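Local structure of sortase family protein (Streptococcus agalactiae, 3O0P) at residues L20-K23 with E24-R27; K157-T160 with P161-S165. The protein is a pilus-related class C sortase, probably a cysteine transpeptidase that links pilin subunits covalently during pilus assembly on the streptococcal surface. All coordinates share one frame; numbering follows the deposited sequence.

Interaction 1 (L20-K23 with E24-R27); sequences LSQK and EINR
Leu20 and Ile25 make the apolar contact at the start of helix 22-37: Leu20 CB lies 3.7 Å from Ile25 CG1, the two side chains crossing at a slant, while Leu20 CD2 reaches along to the CG methylene of Glu24. Ser21 is the N-cap. Its OG is turned to lie between its own N and carbonyl carbon (chi1 73°), and from there Ser21 OG accepts from Glu24 N at 3.0 Å, satisfying an amide of the first turn. The carbonyl of the same serine accepts from Ile25 N, O to N 2.9 Å, so two consecutive amides are tied to one residue. Gln22 bends at chi2 and brings NE2 within 3.8 Å of Ile25 CD1; its O accepts from Asn26 N. Lys23 O continues the pattern with Arg27 N. One turn on, Arg27 grips Glu24 side-on, NE to OE1 2.9 Å and NH2 to OE2 3.0 Å, with the carboxylate at the guanidinium edge; Glu24 OE2 also pairs with Arg28. The cap follows the short break after helix 11-18. Leu20 rests on Val66 and Ile145, and Ile25 on Lys146, Ile145 and Lys146 lying in the loop between strands 139-143 and 148-159.

Interaction 2 (K157-T160 with P161-S165); sequences KVVT and PDNFS
A type I beta turn from Thr160 to Asn163, followed directly by an Asx turn at Asn163, leads the chain out of strand 148-159. Asn163 N closes the first turn on Thr160 O at 3.1 Å. Across the turn the Thr160 hydroxyl donates to the Asp162 carboxylate, OG1 to OD1 2.9 Å, meeting that oxygen nearly along its C-O axis. Both side chains adopt first torsions near +60° (60° for Thr160, 52° for Asp162), which bring OG1 and OD1 together. Pro161 occupies the second position, its phi of -67° suiting the type I turn.

The Asn163 amide works from both ends. Asn163 OD1 accepts from Ser165 N at 3.0 Å, the Asx-turn bond, and receives a weak one from Ser165 OG. On the other side Asn163 ND2 packs against Val159, lying 4.0 Å from Val159 CB, with the two side chains roughly at right angles. The same nitrogen donates to two waters: one also takes Thr160 N, the other Lys157 NZ, which forms a salt bridge with Asp166. The amide thus joins the strand end to the outgoing loop through solvent.

Strand 189-198 runs antiparallel alongside, with backbone bonds from Lys157 to Leu192 and from Val159 to Arg190. Val159 packs on Leu192 and Pro161 on Arg190, while the loop beyond Ser165 travels on toward strand 174-182.

Interactions 1 and 2 stand on opposite sides of the chain's centre, their own centres 37 Å apart and their nearest atoms about 28 Å apart, so neither touches the other. Both are surface contacts, and in both a side-chain oxygen takes a backbone amide where regular structure begins or has just ended: a serine cap begins a helix in residues 20-27, and an Asx turn follows a strand in residues 157-165. Strand 148-159 gives them an indirect connection, since residues beside its start pack on interaction 1 and its end enters interaction 2. Interaction 1 opens helix 22-37 near the N-terminus, while interaction 2 lies in the sortase domain.

Interaction 1 (L20-K23 with E24-R27)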
loop_
_atom_site.group_PDB
_atom_site.type_symbol
_atom_site.label_atom_id
_atom_site.label_comp_id
_atom_site.label_asym_id
_atom_site.label_seq_id
_atom_site.Cartn_x
_atom_site.Cartn_y
_atom_site.Cartn_z
ATOM N N LEU A 20 21.268 5.858 -3.675
ATOM C CA LEU A 20 21.710 4.517 -3.316
ATOM C C LEU A 20 22.464 3.909 -4.497
ATOM O O LEU A 20 22.066 4.045 -5.649
ATOM C CB LEU A 20 20.514 3.625 -2.981
ATOM C CG LEU A 20 19.649 4.060 -1.809
ATOM C CD1 LEU A 20 18.456 3.084 -1.693
ATOM C CD2 LEU A 20 20.457 4.143 -0.493
ATOM N N SER A 21 23.545 3.209 -4.203
ATOM C CA SER A 21 24.295 2.512 -5.243
ATOM C C SER A 21 23.496 1.300 -5.721
ATOM O O SER A 21 22.606 0.809 -5.026
ATOM C CB SER A 21 25.642 2.025 -4.700
ATOM O OG SER A 21 25.422 0.922 -3.845
ATOM N N GLN A 22 23.839 0.765 -6.891
ATOM C CA GLN A 22 23.158 -0.434 -7.360
ATOM C C GLN A 22 23.411 -1.629 -6.436
ATOM O O GLN A 22 22.505 -2.422 -6.207
ATOM C CB GLN A 22 23.541 -0.765 -8.808
ATOM C CG GLN A 22 22.923 0.192 -9.826
ATOM C CD GLN A 22 21.400 0.169 -9.825
ATOM O OE1 GLN A 22 20.780 -0.886 -9.903
ATOM N NE2 GLN A 22 20.795 1.345 -9.754
ATOM N N LYS A 23 24.614 -1.767 -5.881
ATOM C CA LYS A 23 24.868 -2.848 -4.935
ATOM C C LYS A 23 23.971 -2.717 -3.717
ATOM O O LYS A 23 23.436 -3.694 -3.244
ATOM C CB LYS A 23 26.330 -2.912 -4.503
ATOM C CG LYS A 23 27.270 -3.546 -5.533
ATOM C CD LYS A 23 28.681 -3.747 -4.974
ATOM C CE LYS A 23 29.664 -4.018 -6.085
ATOM N NZ LYS A 23 30.993 -4.277 -5.503
ATOM N N GLU A 24 23.775 -1.498 -3.230
ATOM C CA GLU A 24 22.958 -1.288 -2.042
ATOM C C GLU A 24 21.480 -1.520 -2.331
ATOM O O GLU A 24 20.770 -2.086 -1.507
ATOM C CB GLU A 24 23.221 0.116 -1.467
ATOM C CG GLU A 24 22.375 0.501 -0.262
ATOM C CD GLU A 24 22.594 -0.356 0.966
ATOM O OE1 GLU A 24 23.442 -1.271 0.953
ATOM O OE2 GLU A 24 21.901 -0.065 1.972
ATOM N N ILE A 25 21.003 -1.083 -3.494
ATOM C CA ILE A 25 19.643 -1.394 -3.895
ATOM C C ILE A 25 19.472 -2.906 -3.965
ATOM O O ILE A 25 18.493 -3.437 -3.446
ATOM C CB ILE A 25 19.300 -0.716 -5.239
ATOM C CG1 ILE A 25 19.216 0.809 -5.068
ATOM C CG2 ILE A 25 17.996 -1.276 -5.806
ATOM C CD1 ILE A 25 19.166 1.570 -6.350
ATOM N N ASN A 26 20.436 -3.602 -4.550
ATOM C CA ASN A 26 20.331 -5.047 -4.630
ATOM C C ASN A 26 20.299 -5.701 -3.274
ATOM O O ASN A 26 19.552 -6.669 -3.080
ATOM C CB ASN A 26 21.485 -5.605 -5.457
ATOM C CG ASN A 26 21.137 -5.728 -6.907
ATOM O OD1 ASN A 26 20.089 -6.286 -7.244
ATOM N ND2 ASN A 26 22.056 -5.336 -7.768
ATOM N N ARG A 27 21.117 -5.213 -2.344
ATOM C CA ARG A 27 21.166 -5.783 -1.006
ATOM C C ARG A 27 19.814 -5.587 -0.313
ATOM O O ARG A 27 19.255 -6.519 0.260
ATOM C CB ARG A 27 22.262 -5.106 -0.205
ATOM C CG ARG A 27 22.456 -5.735 1.172
ATOM C CD ARG A 27 23.372 -4.926 2.069
ATOM N NE ARG A 27 22.782 -3.655 2.468
ATOM C CZ ARG A 27 21.936 -3.538 3.482
ATOM N NH1 ARG A 27 21.620 -4.610 4.198
ATOM N NH2 ARG A 27 21.420 -2.365 3.801
#

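Interaction 2 (K157-T160 with P161-S165)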
loop_
_atom_site.group_PDB
_atom_site.type_symbol
_atom_site.label_atom_id
_atom_site.label_comp_id
_atom_site.label_asym_id
_atom_site.label_seq_id
_atom_site.Cartn_x
_atom_site.Cartn_y
_atom_site.Cartn_z
ATOM N N LYS A 157 -14.234 -4.284 -4.026
ATOM C CA LYS A 157 -15.079 -4.963 -3.053
ATOM C C LYS A 157 -15.202 -4.147 -1.790
ATOM O O LYS A 157 -14.260 -3.485 -1.382
ATOM C CB LYS A 157 -14.532 -6.343 -2.690
ATOM C CG LYS A 157 -14.580 -7.322 -3.831
ATOM C CD LYS A 157 -14.049 -8.691 -3.441
ATOM C CE LYS A 157 -15.095 -9.510 -2.718
ATOM N NZ LYS A 157 -14.648 -10.908 -2.517
ATOM N N VAL A 158 -16.369 -4.222 -1.155
ATOM C CA VAL A 158 -16.607 -3.633 0.151
ATOM C C VAL A 158 -16.823 -4.798 1.093
ATOM O O VAL A 158 -17.694 -5.634 0.849
ATOM C CB VAL A 158 -17.827 -2.704 0.122
ATOM C CG1 VAL A 158 -18.226 -2.310 1.542
ATOM C CG2 VAL A 158 -17.517 -1.482 -0.732
ATOM N N VAL A 159 -16.033 -4.856 2.165
ATOM C CA VAL A 159 -16.024 -5.989 3.084
ATOM C C VAL A 159 -16.107 -5.506 4.539
ATOM O O VAL A 159 -15.892 -4.319 4.851
ATOM C CB VAL A 159 -14.766 -6.878 2.868
ATOM C CG1 VAL A 159 -14.682 -7.338 1.401
ATOM C CG2 VAL A 159 -13.516 -6.119 3.312
ATOM N N THR A 160 -16.410 -6.432 5.429
ATOM C CA THR A 160 -16.419 -6.119 6.855
ATOM C C THR A 160 -14.997 -6.078 7.403
ATOM O O THR A 160 -14.101 -6.656 6.819
ATOM C CB THR A 160 -17.274 -7.128 7.642
ATOM O OG1 THR A 160 -16.754 -8.447 7.467
ATOM C CG2 THR A 160 -18.718 -7.078 7.146
ATOM N N PRO A 161 -14.784 -5.366 8.514
ATOM C CA PRO A 161 -13.407 -5.143 8.961
ATOM C C PRO A 161 -12.685 -6.395 9.431
ATOM O O PRO A 161 -11.453 -6.364 9.527
ATOM C CB PRO A 161 -13.565 -4.139 10.103
ATOM C CG PRO A 161 -14.839 -3.425 9.800
ATOM C CD PRO A 161 -15.733 -4.483 9.217
ATOM N N ASP A 162 -13.428 -7.465 9.709
ATOM C CA ASP A 162 -12.814 -8.733 10.117
ATOM C C ASP A 162 -12.686 -9.749 8.975
ATOM O O ASP A 162 -12.402 -10.926 9.214
ATOM C CB ASP A 162 -13.571 -9.333 11.309
ATOM C CG ASP A 162 -15.067 -9.434 11.083
ATOM O OD1 ASP A 162 -15.554 -9.164 9.957
ATOM O OD2 ASP A 162 -15.758 -9.788 12.060
ATOM N N ASN A 163 -12.870 -9.301 7.739
ATOM C CA ASN A 163 -12.724 -10.175 6.573
ATOM C C ASN A 163 -11.452 -9.843 5.797
ATOM O O ASN A 163 -11.425 -8.889 5.030
ATOM C CB ASN A 163 -13.932 -10.037 5.645
ATOM C CG ASN A 163 -13.833 -10.921 4.418
ATOM O OD1 ASN A 163 -12.881 -11.700 4.267
ATOM N ND2 ASN A 163 -14.793 -10.784 3.515
ATOM N N PHE A 164 -10.408 -10.642 6.004
ATOM C CA PHE A 164 -9.125 -10.407 5.365
ATOM C C PHE A 164 -8.929 -11.227 4.098
ATOM O O PHE A 164 -7.862 -11.154 3.497
ATOM C CB PHE A 164 -7.991 -10.755 6.336
ATOM C CG PHE A 164 -7.959 -9.893 7.555
ATOM C CD1 PHE A 164 -7.635 -8.546 7.462
ATOM C CD2 PHE A 164 -8.238 -10.426 8.799
ATOM C CE1 PHE A 164 -7.611 -7.749 8.589
ATOM C CE2 PHE A 164 -8.216 -9.635 9.926
ATOM C CZ PHE A 164 -7.902 -8.294 9.819
ATOM N N SER A 165 -9.939 -12.001 3.692
ATOM C CA SER A 165 -9.781 -12.946 2.580
ATOM C C SER A 165 -9.239 -12.333 1.307
ATOM O O SER A 165 -8.473 -12.958 0.596
ATOM C CB SER A 165 -11.130 -13.600 2.254
ATOM O OG SER A 165 -11.529 -14.501 3.266
HETATM O O HOH W 1 -14.568 -11.708 0.553
HETATM O O HOH W 2 -17.277 -9.126 4.120
#